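Local coordinates for protein DR2417 (Deinococcus radiodurans, PDB 4XWW) that probably matures and degrades RNA as a metal-dependent 5'-3' exonuclease of the metallo-beta-lactamase superfamily, possibly also cutting internally, and forms a homodimer, at residues G432-L437 and G446-G451; T18-P23 and V36-D41; Y69-Q74 and F97-R102; P396-P401 and D440-S445. All blocks are in the same frame, centred on the assembly; numbering follows the deposited sequence.

Contact 1 of 4, residues G432-L437 and G446-G451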
# COMPACT_ATOMS: atom_id res chain seq x y z
N GLY A 432 -25.70 -6.67 -5.34
CA GLY A 432 -26.81 -7.52 -4.92
C GLY A 432 -28.09 -6.77 -4.60
O GLY A 432 -29.14 -7.38 -4.47
N ASP A 433 -28.01 -5.45 -4.48
CA ASP A 433 -29.23 -4.68 -4.20
C ASP A 433 -30.20 -4.76 -5.37
O ASP A 433 -29.79 -4.68 -6.54
CB ASP A 433 -28.92 -3.20 -3.95
CG ASP A 433 -28.42 -2.92 -2.56
OD1 ASP A 433 -28.45 -3.84 -1.70
OD2 ASP A 433 -28.01 -1.77 -2.32
N ILE A 434 -31.48 -4.91 -5.06
CA ILE A 434 -32.51 -4.72 -6.07
C ILE A 434 -32.99 -3.28 -5.95
O ILE A 434 -33.64 -2.91 -4.97
CB ILE A 434 -33.71 -5.69 -5.90
CG1 ILE A 434 -33.23 -7.13 -5.86
CG2 ILE A 434 -34.69 -5.49 -7.03
CD1 ILE A 434 -34.26 -8.09 -5.31
N VAL A 435 -32.64 -2.44 -6.92
CA VAL A 435 -33.08 -1.06 -6.87
C VAL A 435 -34.33 -0.93 -7.73
O VAL A 435 -34.29 -1.12 -8.95
CB VAL A 435 -31.99 -0.09 -7.34
CG1 VAL A 435 -32.48 1.35 -7.22
CG2 VAL A 435 -30.70 -0.29 -6.51
N ASN A 436 -35.45 -0.62 -7.09
CA ASN A 436 -36.70 -0.49 -7.84
C ASN A 436 -36.91 0.90 -8.37
O ASN A 436 -36.80 1.88 -7.64
CB ASN A 436 -37.88 -0.90 -6.97
CG ASN A 436 -38.23 -2.35 -7.15
OD1 ASN A 436 -37.66 -3.22 -6.50
ND2 ASN A 436 -39.15 -2.63 -8.06
N LEU A 437 -37.23 0.99 -9.65
CA LEU A 437 -37.34 2.28 -10.30
C LEU A 437 -38.66 2.38 -11.04
O LEU A 437 -38.99 1.54 -11.87
CB LEU A 437 -36.16 2.50 -11.25
CG LEU A 437 -36.14 3.81 -12.05
CD1 LEU A 437 -35.70 4.94 -11.15
CD2 LEU A 437 -35.25 3.71 -13.27
N GLY A 446 -35.01 -5.28 -1.94
CA GLY A 446 -34.56 -6.61 -1.56
C GLY A 446 -33.14 -6.82 -2.05
O GLY A 446 -32.54 -5.90 -2.60
N THR A 447 -32.61 -8.02 -1.85
CA THR A 447 -31.25 -8.33 -2.30
C THR A 447 -31.25 -9.66 -3.04
O THR A 447 -32.16 -10.47 -2.88
CB THR A 447 -30.23 -8.37 -1.11
OG1 THR A 447 -30.59 -9.38 -0.17
CG2 THR A 447 -30.18 -7.03 -0.41
N VAL A 448 -30.24 -9.85 -3.88
CA VAL A 448 -30.02 -11.12 -4.57
C VAL A 448 -28.59 -11.57 -4.27
O VAL A 448 -27.79 -10.79 -3.78
CB VAL A 448 -30.23 -11.00 -6.10
CG1 VAL A 448 -31.60 -10.44 -6.40
CG2 VAL A 448 -29.14 -10.13 -6.73
N ALA A 449 -28.29 -12.83 -4.55
CA ALA A 449 -26.94 -13.34 -4.33
C ALA A 449 -25.94 -12.55 -5.17
O ALA A 449 -26.14 -12.34 -6.37
CB ALA A 449 -26.86 -14.82 -4.67
N ALA A 450 -24.88 -12.09 -4.52
CA ALA A 450 -23.84 -11.33 -5.19
C ALA A 450 -22.54 -11.54 -4.45
O ALA A 450 -22.55 -11.94 -3.29
CB ALA A 450 -24.19 -9.86 -5.24
N GLY A 451 -21.42 -11.28 -5.11
CA GLY A 451 -20.14 -11.39 -4.44
C GLY A 451 -18.98 -11.75 -5.34
O GLY A 451 -19.04 -11.57 -6.55
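The peptide carbonyl of Gly432 is met by two groups, Val448 N and Thr447 CA. Val448 N comes in the carbonyl plane onto a lone pair of Gly432 O, 2.8 Å away, with an N-H...O angle of 155°. The same oxygen receives a CA-H...O contact from Thr447 CA at 3.2 Å, so two successive residues of 446-451 close on it. At Gly446 O the donor Ile434 N, 2.9 Å away, is tilted 32° from the carbonyl plane. The carboxylate of Asp433 puts OD1 3.9 Å from Thr447 CG2, while its OD2 accepts a hydrogen bond from the backbone N of Lys430.

Beyond the Asp433-Thr447 non-hydrogen-bonded antiparallel pair, apolar groups join the two segments. Ile434 carries CG1 anti to its carbonyl carbon (chi1 -54°), which sends CD1 across Gly446 to Val448 CG1, 3.7 Å away; the two side chains meet at about a right angle. Val448 CG2 packs against Gly432 O at 3.6 Å. Further along, Ala450 CB presses on Gly432 CA at 3.5 Å.

This is the far end of the hairpin 433-438/441-447, where the returning strand peels off its partner. Strand 19-23 flanks strand 433-438 on the other side, and Val448 packs on Ile22 and on Tyr69 of helix 68-72.

Contact 2 of 4, residues T18-P23 and V36-D41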
# COMPACT_ATOMS: atom_id res chain seq x y z
N THR A 18 -42.25 -2.47 -12.30
CA THR A 18 -41.12 -1.58 -12.13
C THR A 18 -39.87 -2.11 -12.82
O THR A 18 -39.75 -3.31 -13.09
CB THR A 18 -40.79 -1.36 -10.64
OG1 THR A 18 -40.58 -2.63 -10.01
CG2 THR A 18 -41.91 -0.63 -9.94
N LEU A 19 -38.95 -1.20 -13.12
CA LEU A 19 -37.63 -1.59 -13.58
C LEU A 19 -36.84 -1.98 -12.34
O LEU A 19 -36.94 -1.31 -11.31
CB LEU A 19 -36.96 -0.44 -14.33
CG LEU A 19 -35.59 -0.68 -14.96
CD1 LEU A 19 -35.70 -1.69 -16.08
CD2 LEU A 19 -34.96 0.63 -15.45
N GLU A 20 -36.09 -3.07 -12.41
CA GLU A 20 -35.14 -3.39 -11.35
C GLU A 20 -33.77 -3.13 -11.91
O GLU A 20 -33.43 -3.61 -12.99
CB GLU A 20 -35.26 -4.84 -10.88
CG GLU A 20 -36.65 -5.21 -10.36
CD GLU A 20 -36.79 -6.68 -10.02
OE1 GLU A 20 -36.04 -7.51 -10.57
OE2 GLU A 20 -37.67 -7.00 -9.20
N VAL A 21 -33.00 -2.32 -11.20
CA VAL A 21 -31.60 -2.14 -11.49
C VAL A 21 -30.85 -2.98 -10.45
O VAL A 21 -30.97 -2.71 -9.25
CB VAL A 21 -31.17 -0.67 -11.42
CG1 VAL A 21 -29.68 -0.52 -11.77
CG2 VAL A 21 -32.00 0.17 -12.34
N ILE A 22 -30.16 -4.02 -10.89
CA ILE A 22 -29.52 -4.94 -9.96
C ILE A 22 -28.02 -4.99 -10.24
O ILE A 22 -27.57 -5.76 -11.09
CB ILE A 22 -30.14 -6.36 -10.07
CG1 ILE A 22 -31.67 -6.27 -9.99
CG2 ILE A 22 -29.56 -7.28 -8.99
CD1 ILE A 22 -32.40 -7.59 -10.27
N PRO A 23 -27.24 -4.14 -9.56
CA PRO A 23 -25.78 -4.22 -9.68
C PRO A 23 -25.27 -5.55 -9.14
O PRO A 23 -25.62 -5.91 -8.02
CB PRO A 23 -25.28 -3.05 -8.82
CG PRO A 23 -26.38 -2.80 -7.85
CD PRO A 23 -27.66 -3.11 -8.59
N VAL A 36 -27.30 -5.46 -14.01
CA VAL A 36 -28.46 -6.12 -14.57
C VAL A 36 -29.63 -5.16 -14.55
O VAL A 36 -29.87 -4.48 -13.55
CB VAL A 36 -28.79 -7.41 -13.78
CG1 VAL A 36 -30.12 -7.98 -14.19
CG2 VAL A 36 -27.67 -8.43 -13.95
N PHE A 37 -30.33 -5.08 -15.68
CA PHE A 37 -31.61 -4.38 -15.78
C PHE A 37 -32.71 -5.40 -16.04
O PHE A 37 -32.61 -6.20 -16.96
CB PHE A 37 -31.59 -3.33 -16.89
CG PHE A 37 -30.64 -2.20 -16.62
CD1 PHE A 37 -31.04 -1.11 -15.87
CD2 PHE A 37 -29.33 -2.24 -17.09
CE1 PHE A 37 -30.15 -0.06 -15.60
CE2 PHE A 37 -28.45 -1.20 -16.83
CZ PHE A 37 -28.86 -0.11 -16.09
N ARG A 38 -33.76 -5.37 -15.22
CA ARG A 38 -34.85 -6.30 -15.40
C ARG A 38 -36.19 -5.59 -15.44
O ARG A 38 -36.52 -4.80 -14.55
CB ARG A 38 -34.88 -7.37 -14.30
CG ARG A 38 -36.01 -8.39 -14.52
CD ARG A 38 -36.03 -9.52 -13.50
NE ARG A 38 -37.22 -10.34 -13.71
CZ ARG A 38 -37.63 -11.30 -12.90
NH1 ARG A 38 -36.96 -11.59 -11.79
NH2 ARG A 38 -38.74 -11.98 -13.19
N TYR A 39 -36.93 -5.86 -16.51
CA TYR A 39 -38.33 -5.44 -16.63
C TYR A 39 -39.20 -6.63 -17.05
O TYR A 39 -39.06 -7.16 -18.15
CB TYR A 39 -38.48 -4.30 -17.63
CG TYR A 39 -39.87 -3.71 -17.59
CD1 TYR A 39 -40.89 -4.27 -18.34
CD2 TYR A 39 -40.17 -2.62 -16.78
CE1 TYR A 39 -42.16 -3.77 -18.29
CE2 TYR A 39 -41.46 -2.11 -16.73
CZ TYR A 39 -42.45 -2.69 -17.50
OH TYR A 39 -43.74 -2.21 -17.48
N GLY A 40 -40.11 -7.03 -16.17
CA GLY A 40 -40.93 -8.21 -16.42
C GLY A 40 -40.03 -9.42 -16.55
O GLY A 40 -39.20 -9.66 -15.67
N ASP A 41 -40.16 -10.15 -17.65
CA ASP A 41 -39.33 -11.34 -17.84
C ASP A 41 -38.20 -11.10 -18.85
O ASP A 41 -37.74 -12.03 -19.51
CB ASP A 41 -40.19 -12.52 -18.28
CG ASP A 41 -41.00 -13.10 -17.13
OD1 ASP A 41 -40.68 -12.80 -15.95
OD2 ASP A 41 -41.96 -13.85 -17.40
O HOH W 1 -35.33 -9.94 -10.10
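Strands 19-23 and 36-39 run antiparallel, 4.8 Å apart at closest approach, and their backbones are stitched by two hydrogen-bonded pairs, Glu20 with Arg38 and Ile22 with Val36, on either side of the non-hydrogen-bonded pair of Val21 and Phe37.

Glu20 and Arg38 lie side by side and point the same way, yet they make no direct salt bridge. Carboxylate and guanidinium are turned 85° apart, and a water joins them instead, donating to Glu20 OE1 at 2.6 Å and accepting from Arg38 NH1 at 2.9 Å. The arginine runs out fully extended from a CG anti to N (chi1 -178°), which lets its NE bind Gly40 O at 2.9 Å; this bond, in the guanidinium plane, helps to hold the head group. A long, weak salt bridge from Arg38 NH2 to Asp41 OD1 adds to it. On the other face Val21 CG2 touches Phe37 CE1 at 3.8 Å, both side chains pointing alike.

Phe37 packs on Phe144, Tyr161 and Leu163, from strands 144-150 and 159-165 of the facing sheet, within the beta sandwich. Ile22, Val36 and Arg38 lie against Tyr69 of helix 68-72, and strand 433-438 pairs with the other edge of strand 19-23.

Contact 3 of 4, residues Y69-Q74 and F97-R102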
# COMPACT_ATOMS: atom_id res chain seq x y z
N TYR A 69 -27.45 -15.04 -9.85
CA TYR A 69 -28.69 -14.42 -10.32
C TYR A 69 -28.93 -14.69 -11.81
O TYR A 69 -30.04 -15.04 -12.20
CB TYR A 69 -28.67 -12.92 -10.06
CG TYR A 69 -29.96 -12.23 -10.48
CD1 TYR A 69 -31.06 -12.17 -9.63
CD2 TYR A 69 -30.08 -11.66 -11.74
CE1 TYR A 69 -32.24 -11.56 -10.03
CE2 TYR A 69 -31.23 -11.04 -12.14
CZ TYR A 69 -32.31 -10.99 -11.28
OH TYR A 69 -33.47 -10.37 -11.71
N LEU A 70 -27.89 -14.52 -12.62
CA LEU A 70 -28.01 -14.71 -14.07
C LEU A 70 -28.29 -16.16 -14.43
O LEU A 70 -29.01 -16.44 -15.38
CB LEU A 70 -26.74 -14.22 -14.78
CG LEU A 70 -26.46 -12.73 -14.61
CD1 LEU A 70 -25.21 -12.29 -15.37
CD2 LEU A 70 -27.66 -11.96 -15.07
N LEU A 71 -27.71 -17.08 -13.66
CA LEU A 71 -27.97 -18.50 -13.87
C LEU A 71 -29.43 -18.83 -13.60
O LEU A 71 -30.04 -19.60 -14.33
CB LEU A 71 -27.06 -19.35 -12.98
CG LEU A 71 -25.58 -19.22 -13.32
CD1 LEU A 71 -24.72 -19.80 -12.21
CD2 LEU A 71 -25.28 -19.92 -14.64
N GLU A 72 -29.98 -18.25 -12.54
CA GLU A 72 -31.36 -18.52 -12.18
C GLU A 72 -32.30 -18.03 -13.27
O GLU A 72 -33.34 -18.64 -13.52
CB GLU A 72 -31.72 -17.86 -10.84
CG GLU A 72 -33.20 -17.96 -10.52
CD GLU A 72 -33.55 -17.41 -9.15
OE1 GLU A 72 -32.64 -17.28 -8.31
OE2 GLU A 72 -34.75 -17.12 -8.92
N HIS A 73 -31.93 -16.93 -13.91
CA HIS A 73 -32.82 -16.26 -14.85
C HIS A 73 -32.27 -16.24 -16.28
O HIS A 73 -32.58 -15.33 -17.05
CB HIS A 73 -33.08 -14.83 -14.38
CG HIS A 73 -33.69 -14.75 -13.02
ND1 HIS A 73 -35.04 -14.88 -12.79
CD2 HIS A 73 -33.12 -14.55 -11.80
CE1 HIS A 73 -35.29 -14.75 -11.50
NE2 HIS A 73 -34.13 -14.55 -10.88
N GLN A 74 -31.47 -17.24 -16.62
CA GLN A 74 -30.70 -17.18 -17.87
C GLN A 74 -31.59 -17.08 -19.10
O GLN A 74 -31.22 -16.41 -20.06
CB GLN A 74 -29.76 -18.38 -17.98
CG GLN A 74 -30.38 -19.73 -17.77
CD GLN A 74 -29.33 -20.83 -17.81
OE1 GLN A 74 -29.02 -21.36 -18.88
NE2 GLN A 74 -28.75 -21.16 -16.65
N PHE A 97 -19.59 -15.79 -19.86
CA PHE A 97 -20.22 -16.28 -21.10
C PHE A 97 -20.19 -17.81 -21.20
O PHE A 97 -21.08 -18.41 -21.80
CB PHE A 97 -19.56 -15.68 -22.35
CG PHE A 97 -19.89 -14.23 -22.61
CD1 PHE A 97 -20.96 -13.61 -21.97
CD2 PHE A 97 -19.14 -13.48 -23.51
CE1 PHE A 97 -21.26 -12.27 -22.21
CE2 PHE A 97 -19.43 -12.14 -23.75
CZ PHE A 97 -20.50 -11.54 -23.11
N ALA A 98 -19.17 -18.45 -20.63
CA ALA A 98 -19.06 -19.92 -20.72
C ALA A 98 -20.21 -20.62 -19.99
O ALA A 98 -20.54 -21.77 -20.30
CB ALA A 98 -17.72 -20.39 -20.17
N ARG A 99 -20.82 -19.93 -19.03
CA ARG A 99 -21.85 -20.55 -18.20
C ARG A 99 -23.28 -20.14 -18.59
O ARG A 99 -24.24 -20.59 -17.97
CB ARG A 99 -21.59 -20.21 -16.73
CG ARG A 99 -20.21 -20.64 -16.25
CD ARG A 99 -20.18 -20.75 -14.73
NE ARG A 99 -21.16 -21.71 -14.25
CZ ARG A 99 -21.50 -21.87 -12.97
NH1 ARG A 99 -20.94 -21.12 -12.03
NH2 ARG A 99 -22.41 -22.78 -12.64
N LEU A 100 -23.42 -19.30 -19.61
CA LEU A 100 -24.74 -18.78 -20.01
C LEU A 100 -25.07 -19.02 -21.49
O LEU A 100 -24.19 -19.31 -22.29
CB LEU A 100 -24.80 -17.28 -19.68
CG LEU A 100 -24.80 -16.91 -18.19
CD1 LEU A 100 -24.61 -15.41 -18.01
CD2 LEU A 100 -26.07 -17.38 -17.49
N PRO A 101 -26.36 -18.91 -21.85
CA PRO A 101 -26.76 -19.03 -23.26
C PRO A 101 -26.08 -18.00 -24.16
O PRO A 101 -25.73 -16.91 -23.70
CB PRO A 101 -28.27 -18.75 -23.22
CG PRO A 101 -28.68 -19.18 -21.86
CD PRO A 101 -27.54 -18.78 -20.97
N ARG A 102 -25.87 -18.35 -25.42
CA ARG A 102 -25.36 -17.37 -26.38
C ARG A 102 -26.46 -16.34 -26.66
O ARG A 102 -27.55 -16.68 -27.09
CB ARG A 102 -24.91 -18.04 -27.66
CG ARG A 102 -23.74 -18.99 -27.47
CD ARG A 102 -22.58 -18.31 -26.77
NE ARG A 102 -21.37 -19.12 -26.79
CZ ARG A 102 -20.98 -19.91 -25.79
NH1 ARG A 102 -21.71 -19.98 -24.68
NH2 ARG A 102 -19.86 -20.61 -25.91
O HOH W 2 -26.68 -22.11 -19.58
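Gln74 OE1 accepts a hydrogen bond from a water 2.6 Å away, and the same water donates a second, long bond of 3.3 Å to Arg99 O, making a polar link between the helix end and the loop. The other end of the amide turns back on its own segment: Gln74 NE2 gives a straight bond (165°) to Leu71 O at 3.1 Å, lying on a lone pair of that carbonyl and in the amide plane. Two partners therefore fix the rotation of the amide. With CG between the backbone N and the carbonyl carbon (chi1 51°), the side chain turns back toward Leu71. Pro101 crosses this side chain at about a right angle, its CD 3.6 Å from Gln74 OE1.

The rest is apolar. Leu100 sets its two methyls against the last helical turn: CD1 meets Leu70 CB at 4.0 Å, and CD2 comes within 3.7 Å of Leu70 O and 3.9 Å of Leu71 CD2. Leu71 works with both branches, since its CD1 lies over one face of the Arg99 guanidinium, offset toward the rim and 3.8 Å from Arg99 NH2, while CD2 faces the Arg99 carbonyl oxygen.

Residues Phe97 to Leu100 form a type I turn in the connection between helix 93-97 and strand 104-107. The parallel strands 42-46, 77-82 and 104-107 are neighbours in the sheet, so the contact packs together the connections of two successive beta-alpha-beta crossovers, part of the outer helical layer of the metallo-beta-lactamase fold.

Contact 4 of 4, residues P396-P401 and D440-S445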
# COMPACT_ATOMS: atom_id res chain seq x y z
N PRO A 396 -31.42 14.79 -13.31
CA PRO A 396 -32.12 13.52 -13.14
C PRO A 396 -33.07 13.53 -11.94
O PRO A 396 -32.82 14.21 -10.94
CB PRO A 396 -30.98 12.53 -12.90
CG PRO A 396 -29.99 13.34 -12.15
CD PRO A 396 -30.04 14.72 -12.77
N LYS A 397 -34.14 12.78 -12.03
CA LYS A 397 -35.03 12.65 -10.89
C LYS A 397 -34.36 11.81 -9.81
O LYS A 397 -34.41 12.15 -8.63
CB LYS A 397 -36.37 12.04 -11.29
CG LYS A 397 -37.39 11.98 -10.15
CD LYS A 397 -38.81 11.71 -10.69
CE LYS A 397 -39.86 11.82 -9.56
NZ LYS A 397 -41.22 11.39 -9.98
N PHE A 398 -33.71 10.72 -10.22
CA PHE A 398 -33.10 9.81 -9.26
C PHE A 398 -31.63 9.58 -9.61
O PHE A 398 -31.24 9.73 -10.77
CB PHE A 398 -33.88 8.50 -9.24
CG PHE A 398 -35.32 8.68 -8.79
CD1 PHE A 398 -35.59 9.27 -7.57
CD2 PHE A 398 -36.38 8.26 -9.59
CE1 PHE A 398 -36.91 9.43 -7.14
CE2 PHE A 398 -37.70 8.43 -9.17
CZ PHE A 398 -37.96 9.01 -7.94
N PHE A 399 -30.80 9.24 -8.63
CA PHE A 399 -29.37 9.20 -8.87
C PHE A 399 -28.72 8.01 -8.16
O PHE A 399 -28.92 7.80 -6.96
CB PHE A 399 -28.76 10.54 -8.44
CG PHE A 399 -27.27 10.63 -8.57
CD1 PHE A 399 -26.60 10.10 -9.67
CD2 PHE A 399 -26.53 11.31 -7.61
CE1 PHE A 399 -25.21 10.22 -9.78
CE2 PHE A 399 -25.16 11.43 -7.71
CZ PHE A 399 -24.49 10.88 -8.79
N LEU A 400 -27.94 7.23 -8.93
CA LEU A 400 -27.15 6.12 -8.42
C LEU A 400 -25.67 6.34 -8.68
O LEU A 400 -25.17 5.98 -9.74
CB LEU A 400 -27.55 4.79 -9.07
CG LEU A 400 -28.75 3.99 -8.58
CD1 LEU A 400 -28.86 2.71 -9.41
CD2 LEU A 400 -28.58 3.64 -7.11
N PRO A 401 -24.96 6.92 -7.71
CA PRO A 401 -23.51 7.05 -7.89
C PRO A 401 -22.87 5.66 -7.90
O PRO A 401 -23.19 4.81 -7.06
CB PRO A 401 -23.07 7.88 -6.68
CG PRO A 401 -24.22 7.75 -5.69
CD PRO A 401 -25.45 7.64 -6.53
N ASP A 440 -42.21 7.50 -10.10
CA ASP A 440 -42.03 8.16 -8.82
C ASP A 440 -41.64 7.17 -7.73
O ASP A 440 -42.05 7.30 -6.58
CB ASP A 440 -43.30 8.91 -8.40
CG ASP A 440 -43.03 9.93 -7.31
OD1 ASP A 440 -41.98 10.59 -7.40
OD2 ASP A 440 -43.83 10.04 -6.35
N GLU A 441 -40.86 6.16 -8.11
CA GLU A 441 -40.38 5.17 -7.15
C GLU A 441 -38.89 4.99 -7.32
O GLU A 441 -38.39 4.92 -8.43
CB GLU A 441 -41.09 3.82 -7.35
CG GLU A 441 -40.61 2.74 -6.36
CD GLU A 441 -41.38 1.44 -6.48
OE1 GLU A 441 -42.35 1.39 -7.27
OE2 GLU A 441 -41.02 0.46 -5.78
N PHE A 442 -38.19 4.92 -6.20
CA PHE A 442 -36.75 4.73 -6.21
C PHE A 442 -36.34 4.22 -4.84
O PHE A 442 -36.16 5.00 -3.90
CB PHE A 442 -36.04 6.04 -6.56
CG PHE A 442 -34.55 5.88 -6.80
CD1 PHE A 442 -34.08 4.96 -7.73
CD2 PHE A 442 -33.63 6.67 -6.13
CE1 PHE A 442 -32.71 4.82 -7.98
CE2 PHE A 442 -32.26 6.54 -6.37
CZ PHE A 442 -31.81 5.61 -7.30
N ARG A 443 -36.22 2.90 -4.71
CA ARG A 443 -35.90 2.30 -3.42
C ARG A 443 -35.25 0.94 -3.59
O ARG A 443 -35.42 0.28 -4.61
CB ARG A 443 -37.17 2.16 -2.59
CG ARG A 443 -38.21 1.31 -3.28
CD ARG A 443 -39.49 1.14 -2.47
NE ARG A 443 -40.33 0.12 -3.08
CZ ARG A 443 -40.40 -1.14 -2.67
NH1 ARG A 443 -39.69 -1.55 -1.63
NH2 ARG A 443 -41.19 -2.00 -3.30
N VAL A 444 -34.51 0.52 -2.57
CA VAL A 444 -33.99 -0.83 -2.52
C VAL A 444 -35.05 -1.75 -1.94
O VAL A 444 -35.44 -1.59 -0.77
CB VAL A 444 -32.71 -0.92 -1.66
CG1 VAL A 444 -32.21 -2.37 -1.65
CG2 VAL A 444 -31.62 0.05 -2.16
N SER A 445 -35.51 -2.71 -2.73
CA SER A 445 -36.65 -3.54 -2.36
C SER A 445 -36.29 -4.96 -1.91
O SER A 445 -37.16 -5.74 -1.54
CB SER A 445 -37.63 -3.63 -3.52
OG SER A 445 -37.04 -4.28 -4.64
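Phe398 and Phe442 interlock by laying their CB atoms over each other's rings. Phe442 CB stands 3.4 Å from the centroid of the Phe398 ring, and Phe398 CB is 3.6 Å from that of Phe442, each close to the ring normal, so two reciprocal CH-pi contacts do the holding. The rings themselves, at 20° to each other, are slid so far apart that they barely overlap. Phe442 has CG anti to its backbone N (chi1 -171°), which drives the ring past Phe398 toward strand 398-401. There its edge runs into Leu400 CG, 3.7 Å from Phe442 CZ, and Phe399 O lies near the ring plane, 3.6 Å from Phe442 CE2.

The second shell steadies Phe398: Lys397 CG covers the face opposite Phe442 CB. From there the lysine stretches out in an extended chain, and Lys397 NZ makes a salt bridge of 2.8 Å with Asp440 OD1, approaching on the anti side and out of the carboxylate plane. Both ends have further partners, Pro439 O for the ammonium and Lys424 for the carboxylate.

The strands come from different sheets of the sandwich, 8.8 Å apart at closest approach and inclined at 38°. Strand 398-402 lies between 205-209 and 425-426, whereas 441-447 ends the other sheet beside 433-438. Leu205, Val435 and Leu437 pack around the phenylalanine pair, whose strand 398-402 leads on to the zinc ligand His403.

From the N terminus, contact 2 comes first and closes the hairpin of strands 19-23 and 34-39. Contact 3 follows in series, closing the loop from residue 74 to 97 and bringing helix 68-72 onto the turn before strand 104-107; its Tyr69 and Leu70 touch Ile22, Val36 and Arg38. More than 290 residues later contact 4 opens at 396, and contact 1 opens at 432 before contact 4 closes, so these two cross, sharing strand 441-447. Contact 1 joins the ends of the hairpin that extends the first sheet beside strand 19-23, with Leu437 N probably bonded to Leu19 O, while contact 4 ties that hairpin to the second sheet.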